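Long-range contacts in beta 1-3 glucanase (Clostridium beijerinckii NCIMB 8052, PDB 5H4E), which probably hydrolyses beta-1,3-glucan chains as a glycoside hydrolase of family GH64: residues W149-R154 and K345-C350; D227-D232 and A305-H310. One frame throughout, in Å; residues are numbered along the deposited sequence.

Interaction 1 of 2, residues W149-R154 and K345-C350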
loop_
_atom_site.group_PDB
_atom_site.type_symbol
_atom_site.label_atom_id
_atom_site.label_comp_id
_atom_site.label_asym_id
_atom_site.label_seq_id
_atom_site.Cartn_x
_atom_site.Cartn_y
_atom_site.Cartn_z
ATOM N N TRP A 149 7.013 5.981 -10.271
ATOM C CA TRP A 149 7.076 5.054 -9.142
ATOM C C TRP A 149 5.941 4.074 -9.318
ATOM O O TRP A 149 4.837 4.489 -9.628
ATOM C CB TRP A 149 6.902 5.765 -7.794
ATOM C CG TRP A 149 8.057 6.588 -7.331
ATOM C CD1 TRP A 149 8.930 6.287 -6.312
ATOM C CD2 TRP A 149 8.460 7.861 -7.842
ATOM N NE1 TRP A 149 9.852 7.293 -6.171
ATOM C CE2 TRP A 149 9.590 8.270 -7.098
ATOM C CE3 TRP A 149 7.985 8.692 -8.861
ATOM C CZ2 TRP A 149 10.246 9.478 -7.339
ATOM C CZ3 TRP A 149 8.646 9.893 -9.104
ATOM C CH2 TRP A 149 9.762 10.273 -8.341
ATOM N N ILE A 150 6.190 2.788 -9.130
ATOM C CA ILE A 150 5.100 1.830 -9.206
ATOM C C ILE A 150 5.380 0.726 -8.197
ATOM O O ILE A 150 6.542 0.381 -7.959
ATOM C CB ILE A 150 4.924 1.282 -10.654
ATOM C CG1 ILE A 150 3.761 0.290 -10.721
ATOM C CG2 ILE A 150 6.234 0.661 -11.185
ATOM C CD1 ILE A 150 3.290 0.002 -12.137
ATOM N N ASN A 151 4.338 0.219 -7.539
ATOM C CA ASN A 151 4.563 -0.820 -6.530
ATOM C C ASN A 151 3.356 -1.728 -6.317
ATOM O O ASN A 151 2.205 -1.305 -6.495
ATOM C CB ASN A 151 4.968 -0.193 -5.175
ATOM C CG ASN A 151 3.917 0.769 -4.630
ATOM O OD1 ASN A 151 3.914 1.949 -4.970
ATOM N ND2 ASN A 151 3.017 0.265 -3.779
ATOM N N THR A 152 3.640 -2.979 -5.959
ATOM C CA THR A 152 2.642 -3.838 -5.326
ATOM C C THR A 152 2.459 -3.367 -3.891
ATOM O O THR A 152 3.316 -2.658 -3.346
ATOM C CB THR A 152 3.063 -5.312 -5.304
ATOM O OG1 THR A 152 4.196 -5.484 -4.435
ATOM C CG2 THR A 152 3.413 -5.813 -6.694
ATOM N N THR A 153 1.373 -3.770 -3.243
ATOM C CA THR A 153 1.221 -3.370 -1.857
ATOM C C THR A 153 0.527 -4.436 -1.024
ATOM O O THR A 153 -0.504 -4.974 -1.432
ATOM C CB THR A 153 0.442 -2.037 -1.744
ATOM O OG1 THR A 153 0.216 -1.736 -0.365
ATOM C CG2 THR A 153 -0.903 -2.104 -2.480
ATOM N N ARG A 154 1.106 -4.748 0.133
ATOM C CA ARG A 154 0.430 -5.610 1.098
ATOM C C ARG A 154 0.037 -4.802 2.322
ATOM O O ARG A 154 -0.092 -5.341 3.412
ATOM C CB ARG A 154 1.314 -6.794 1.513
ATOM C CG ARG A 154 1.086 -8.045 0.675
ATOM C CD ARG A 154 1.454 -7.795 -0.782
ATOM N NE ARG A 154 1.010 -8.871 -1.667
ATOM C CZ ARG A 154 -0.208 -8.963 -2.191
ATOM N NH1 ARG A 154 -1.130 -8.036 -1.922
ATOM N NH2 ARG A 154 -0.506 -9.978 -2.993
ATOM N N LYS A 345 11.848 -7.382 -0.781
ATOM C CA LYS A 345 11.247 -6.062 -0.961
ATOM C C LYS A 345 9.729 -6.161 -0.917
ATOM O O LYS A 345 9.124 -6.846 -1.738
ATOM C CB LYS A 345 11.666 -5.439 -2.289
ATOM C CG LYS A 345 13.154 -5.322 -2.507
ATOM C CD LYS A 345 13.710 -4.092 -1.854
ATOM C CE LYS A 345 15.124 -3.836 -2.371
ATOM N NZ LYS A 345 15.818 -2.818 -1.557
ATOM N N SER A 346 9.105 -5.459 0.012
ATOM C CA SER A 346 7.654 -5.564 0.144
ATOM C C SER A 346 7.077 -4.343 0.848
ATOM O O SER A 346 7.693 -3.803 1.785
ATOM C CB SER A 346 7.287 -6.847 0.913
ATOM O OG SER A 346 5.877 -6.978 1.071
ATOM N N TYR A 347 5.907 -3.893 0.395
ATOM C CA TYR A 347 5.145 -2.943 1.194
ATOM C C TYR A 347 4.288 -3.697 2.211
ATOM O O TYR A 347 3.109 -3.965 1.955
ATOM C CB TYR A 347 4.254 -2.054 0.321
ATOM C CG TYR A 347 4.784 -0.650 0.144
ATOM C CD1 TYR A 347 4.895 0.210 1.236
ATOM C CD2 TYR A 347 5.099 -0.154 -1.128
ATOM C CE1 TYR A 347 5.366 1.509 1.082
ATOM C CE2 TYR A 347 5.560 1.156 -1.294
ATOM C CZ TYR A 347 5.691 1.981 -0.180
ATOM O OH TYR A 347 6.151 3.280 -0.322
ATOM N N GLY A 348 4.871 -4.036 3.361
ATOM C CA GLY A 348 4.160 -4.800 4.381
ATOM C C GLY A 348 3.380 -3.912 5.343
ATOM O O GLY A 348 2.481 -4.369 6.050
ATOM N N PHE A 349 3.748 -2.637 5.384
ATOM C CA PHE A 349 3.026 -1.624 6.153
ATOM C C PHE A 349 3.366 -0.274 5.537
ATOM O O PHE A 349 4.305 -0.182 4.732
ATOM C CB PHE A 349 3.382 -1.662 7.655
ATOM C CG PHE A 349 4.829 -1.358 7.946
ATOM C CD1 PHE A 349 5.786 -2.360 7.878
ATOM C CD2 PHE A 349 5.232 -0.072 8.284
ATOM C CE1 PHE A 349 7.128 -2.088 8.138
ATOM C CE2 PHE A 349 6.568 0.207 8.530
ATOM C CZ PHE A 349 7.518 -0.807 8.457
ATOM N N CYS A 350 2.602 0.752 5.918
ATOM C CA CYS A 350 2.636 2.082 5.296
ATOM C C CYS A 350 4.037 2.617 5.011
ATOM O O CYS A 350 4.327 3.025 3.889
ATOM C CB CYS A 350 1.887 3.090 6.184
ATOM S SG CYS A 350 1.769 4.779 5.515
HETATM O O HOH W 1 4.280 -5.459 -1.485
#

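Interaction 2 of 2, residues D227-D232 and A305-H310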
loop_
_atom_site.group_PDB
_atom_site.type_symbol
_atom_site.label_atom_id
_atom_site.label_comp_id
_atom_site.label_asym_id
_atom_site.label_seq_id
_atom_site.Cartn_x
_atom_site.Cartn_y
_atom_site.Cartn_z
ATOM N N ASP A 227 1.269 -1.651 22.895
ATOM C CA ASP A 227 1.206 -0.655 23.970
ATOM C C ASP A 227 2.376 -0.692 24.964
ATOM O O ASP A 227 2.960 0.345 25.273
ATOM C CB ASP A 227 -0.101 -0.810 24.747
ATOM C CG ASP A 227 -1.299 -0.274 23.985
ATOM O OD1 ASP A 227 -1.222 -0.173 22.742
ATOM O OD2 ASP A 227 -2.307 0.059 24.641
ATOM N N SER A 228 2.687 -1.870 25.484
ATOM C CA SER A 228 3.755 -1.967 26.476
ATOM C C SER A 228 5.102 -1.552 25.877
ATOM O O SER A 228 5.903 -0.883 26.540
ATOM C CB SER A 228 3.848 -3.373 27.044
ATOM O OG SER A 228 4.970 -3.449 27.917
ATOM N N TYR A 229 5.331 -1.931 24.620
ATOM C CA TYR A 229 6.587 -1.607 23.931
ATOM C C TYR A 229 6.652 -0.111 23.721
ATOM O O TYR A 229 7.677 0.515 23.995
ATOM C CB TYR A 229 6.686 -2.375 22.602
ATOM C CG TYR A 229 7.912 -2.103 21.727
ATOM C CD1 TYR A 229 9.203 -2.103 22.258
ATOM C CD2 TYR A 229 7.770 -1.883 20.357
ATOM C CE1 TYR A 229 10.315 -1.876 21.449
ATOM C CE2 TYR A 229 8.880 -1.656 19.540
ATOM C CZ TYR A 229 10.151 -1.657 20.097
ATOM O OH TYR A 229 11.264 -1.424 19.307
ATOM N N ILE A 230 5.547 0.476 23.262
ATOM C CA ILE A 230 5.471 1.924 23.101
ATOM C C ILE A 230 5.785 2.632 24.418
ATOM O O ILE A 230 6.573 3.576 24.448
ATOM C CB ILE A 230 4.071 2.357 22.586
ATOM C CG1 ILE A 230 3.918 1.979 21.111
ATOM C CG2 ILE A 230 3.880 3.852 22.733
ATOM C CD1 ILE A 230 2.485 1.899 20.667
ATOM N N ASN A 231 5.175 2.152 25.498
ATOM C CA ASN A 231 5.411 2.691 26.835
ATOM C C ASN A 231 6.885 2.613 27.232
ATOM O O ASN A 231 7.447 3.608 27.699
ATOM C CB ASN A 231 4.549 1.959 27.874
ATOM C CG ASN A 231 3.073 2.359 27.800
ATOM O OD1 ASN A 231 2.750 3.470 27.404
ATOM N ND2 ASN A 231 2.183 1.451 28.196
ATOM N N ASP A 232 7.502 1.444 27.030
ATOM C CA ASP A 232 8.914 1.246 27.384
ATOM C C ASP A 232 9.790 2.221 26.627
ATOM O O ASP A 232 10.693 2.842 27.199
ATOM C CB ASP A 232 9.379 -0.186 27.079
ATOM C CG ASP A 232 8.788 -1.206 28.016
ATOM O OD1 ASP A 232 8.293 -0.809 29.088
ATOM O OD2 ASP A 232 8.834 -2.408 27.684
ATOM N N ALA A 305 8.168 3.182 11.255
ATOM C CA ALA A 305 8.790 1.983 10.700
ATOM C C ALA A 305 9.589 1.255 11.775
ATOM O O ALA A 305 9.584 0.027 11.827
ATOM C CB ALA A 305 9.683 2.335 9.516
ATOM N N ALA A 306 10.260 2.006 12.650
ATOM C CA ALA A 306 11.094 1.358 13.673
ATOM C C ALA A 306 10.234 0.643 14.722
ATOM O O ALA A 306 10.612 -0.418 15.247
ATOM C CB ALA A 306 12.016 2.385 14.338
ATOM N N PHE A 307 9.069 1.206 15.019
ATOM C CA PHE A 307 8.122 0.507 15.878
ATOM C C PHE A 307 7.666 -0.787 15.235
ATOM O O PHE A 307 7.756 -1.841 15.862
ATOM C CB PHE A 307 6.926 1.390 16.216
ATOM C CG PHE A 307 7.135 2.225 17.448
ATOM C CD1 PHE A 307 7.271 1.622 18.688
ATOM C CD2 PHE A 307 7.192 3.612 17.370
ATOM C CE1 PHE A 307 7.464 2.391 19.840
ATOM C CE2 PHE A 307 7.396 4.380 18.521
ATOM C CZ PHE A 307 7.518 3.761 19.744
ATOM N N ASN A 308 7.209 -0.734 13.983
ATOM C CA ASN A 308 6.782 -1.957 13.306
ATOM C C ASN A 308 7.870 -3.028 13.235
ATOM O O ASN A 308 7.581 -4.230 13.324
ATOM C CB ASN A 308 6.304 -1.648 11.889
ATOM C CG ASN A 308 4.913 -1.069 11.874
ATOM O OD1 ASN A 308 3.929 -1.800 11.960
ATOM N ND2 ASN A 308 4.822 0.248 11.816
ATOM N N ARG A 309 9.111 -2.581 13.077
ATOM C CA ARG A 309 10.254 -3.481 12.918
ATOM C C ARG A 309 10.893 -3.864 14.258
ATOM O O ARG A 309 11.829 -4.674 14.288
ATOM C CB ARG A 309 11.305 -2.833 12.003
ATOM C CG ARG A 309 10.845 -2.682 10.545
ATOM C CD ARG A 309 11.720 -1.696 9.760
ATOM N NE ARG A 309 11.308 -1.608 8.360
ATOM C CZ ARG A 309 11.720 -0.669 7.511
ATOM N NH1 ARG A 309 12.549 0.292 7.920
ATOM N NH2 ARG A 309 11.285 -0.674 6.252
ATOM N N HIS A 310 10.351 -3.310 15.347
ATOM C CA HIS A 310 10.864 -3.473 16.717
ATOM C C HIS A 310 12.371 -3.180 16.797
ATOM O O HIS A 310 13.159 -4.025 17.204
ATOM C CB HIS A 310 10.561 -4.885 17.259
ATOM C CG HIS A 310 10.705 -5.014 18.750
ATOM N ND1 HIS A 310 9.630 -5.250 19.585
ATOM C CD2 HIS A 310 11.799 -4.970 19.554
ATOM C CE1 HIS A 310 10.053 -5.335 20.836
ATOM N NE2 HIS A 310 11.363 -5.171 20.845
#

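Interaction 1 of 2, residues W149-R154 and K345-C350
Y347 leans across N151-T153, and its contacts can be read from CB outward. CB lies 4.0 Å from T153 CA and close to the carbonyl of T152. CD2 comes next: N151 ND2 approaches it obliquely at 3.4 Å, while T152 O sits at the ring edge, 3.8 Å from CD2. CE2 then rests 3.7 Å from N151 CG, with the amide and ring planes 54° apart. The Y347 side chain also packs on D353, S358 and T360.

In N151, chi1 of 59° sets CG between the backbone N and the carbonyl carbon, which carries the amide to the Y347 ring. Two bonds from ND2 fix its rotation. One runs nearly straight (169°) to T152 O at 3.0 Å, within the amide plane but well above the carbonyl plane; the other goes to E140. The backbones join through R154 N and Y347 O, 2.8 Å apart in a bent hydrogen bond. Separately, a water accepts from Y347 N at 2.9 Å and bonds the T152 hydroxyl. R154 itself turns away to salt bridges with E137 and D178. One backbone bond, a water and an aromatic side chain thus pack a loop against the chain continuing from strand 147-151, consistent with the two-lobed GH64 fold.

Interaction 2 of 2, residues D227-D232 and A305-H310
Y229 is held between two aromatic side chains of 305-310. H310 lies flat against one face in an offset stack, centroids 3.8 Å apart and planes only 4° from parallel. Y229 CZ stands over the centre of the imidazole, whereas H310 CE1 falls toward the rim of the phenol ring. From the opposite side, F307 turns its edge to Y229 in an offset edge-to-face pair, with planes at 82° and centroids 5.7 Å apart; Y229 CE2 and F307 CD1 approach to 3.7 Å. I230, one residue on, sets CG1 3.8 Å from F307 CE1, and V282 of helix 279-284 touches both.

Two polar atoms of this packed part bond to residues beyond it. Y229 OH passes 3.3 Å from H310 C and hydrogen-bonds M312 N, and H310 ND1 bonds the carbonyl of P329, which fixes how the imidazole is turned. H310 ends its helix in a Schellman motif with positive phi, where H310 N reaches back to F307 O at 3.0 Å; its CG, anti to the backbone N (chi1 -164°), brings the imidazole against Y229.

Helix 227-236 has a quite different outer side. S228, N231 and D232 are exposed and make no contact with 305-310, although N231 still bonds K276. D227, partly exposed, pairs with T279 and H224. The helix axes stay 11.3 Å apart, so long side chains bridge the gap: an aromatic cluster packing a helix against the Schellman-capped C-terminal end of another.

In the fold
Along the chain the segments come in the order 149-154, 227-232, 305-310, 345-350, so interaction 2 is nested inside the loop closed by interaction 1. The centres lie about 21 Å apart; that of interaction 1, which uses strand 147-151 between 136-144 and 361-363 of the antiparallel sheet, is about 5 Å, and that of interaction 2, among helices, about 21 Å from the centre of the chain. They nevertheless meet: the ring of F349 packs on A305, N308 and R309. D352 reinforces this link, bonding G348 N and forming a salt bridge with R309. The loop carrying 345-350 connects the sheet-rich part to the helical part, in keeping with the two lobes flanking the substrate groove in GH64 relatives.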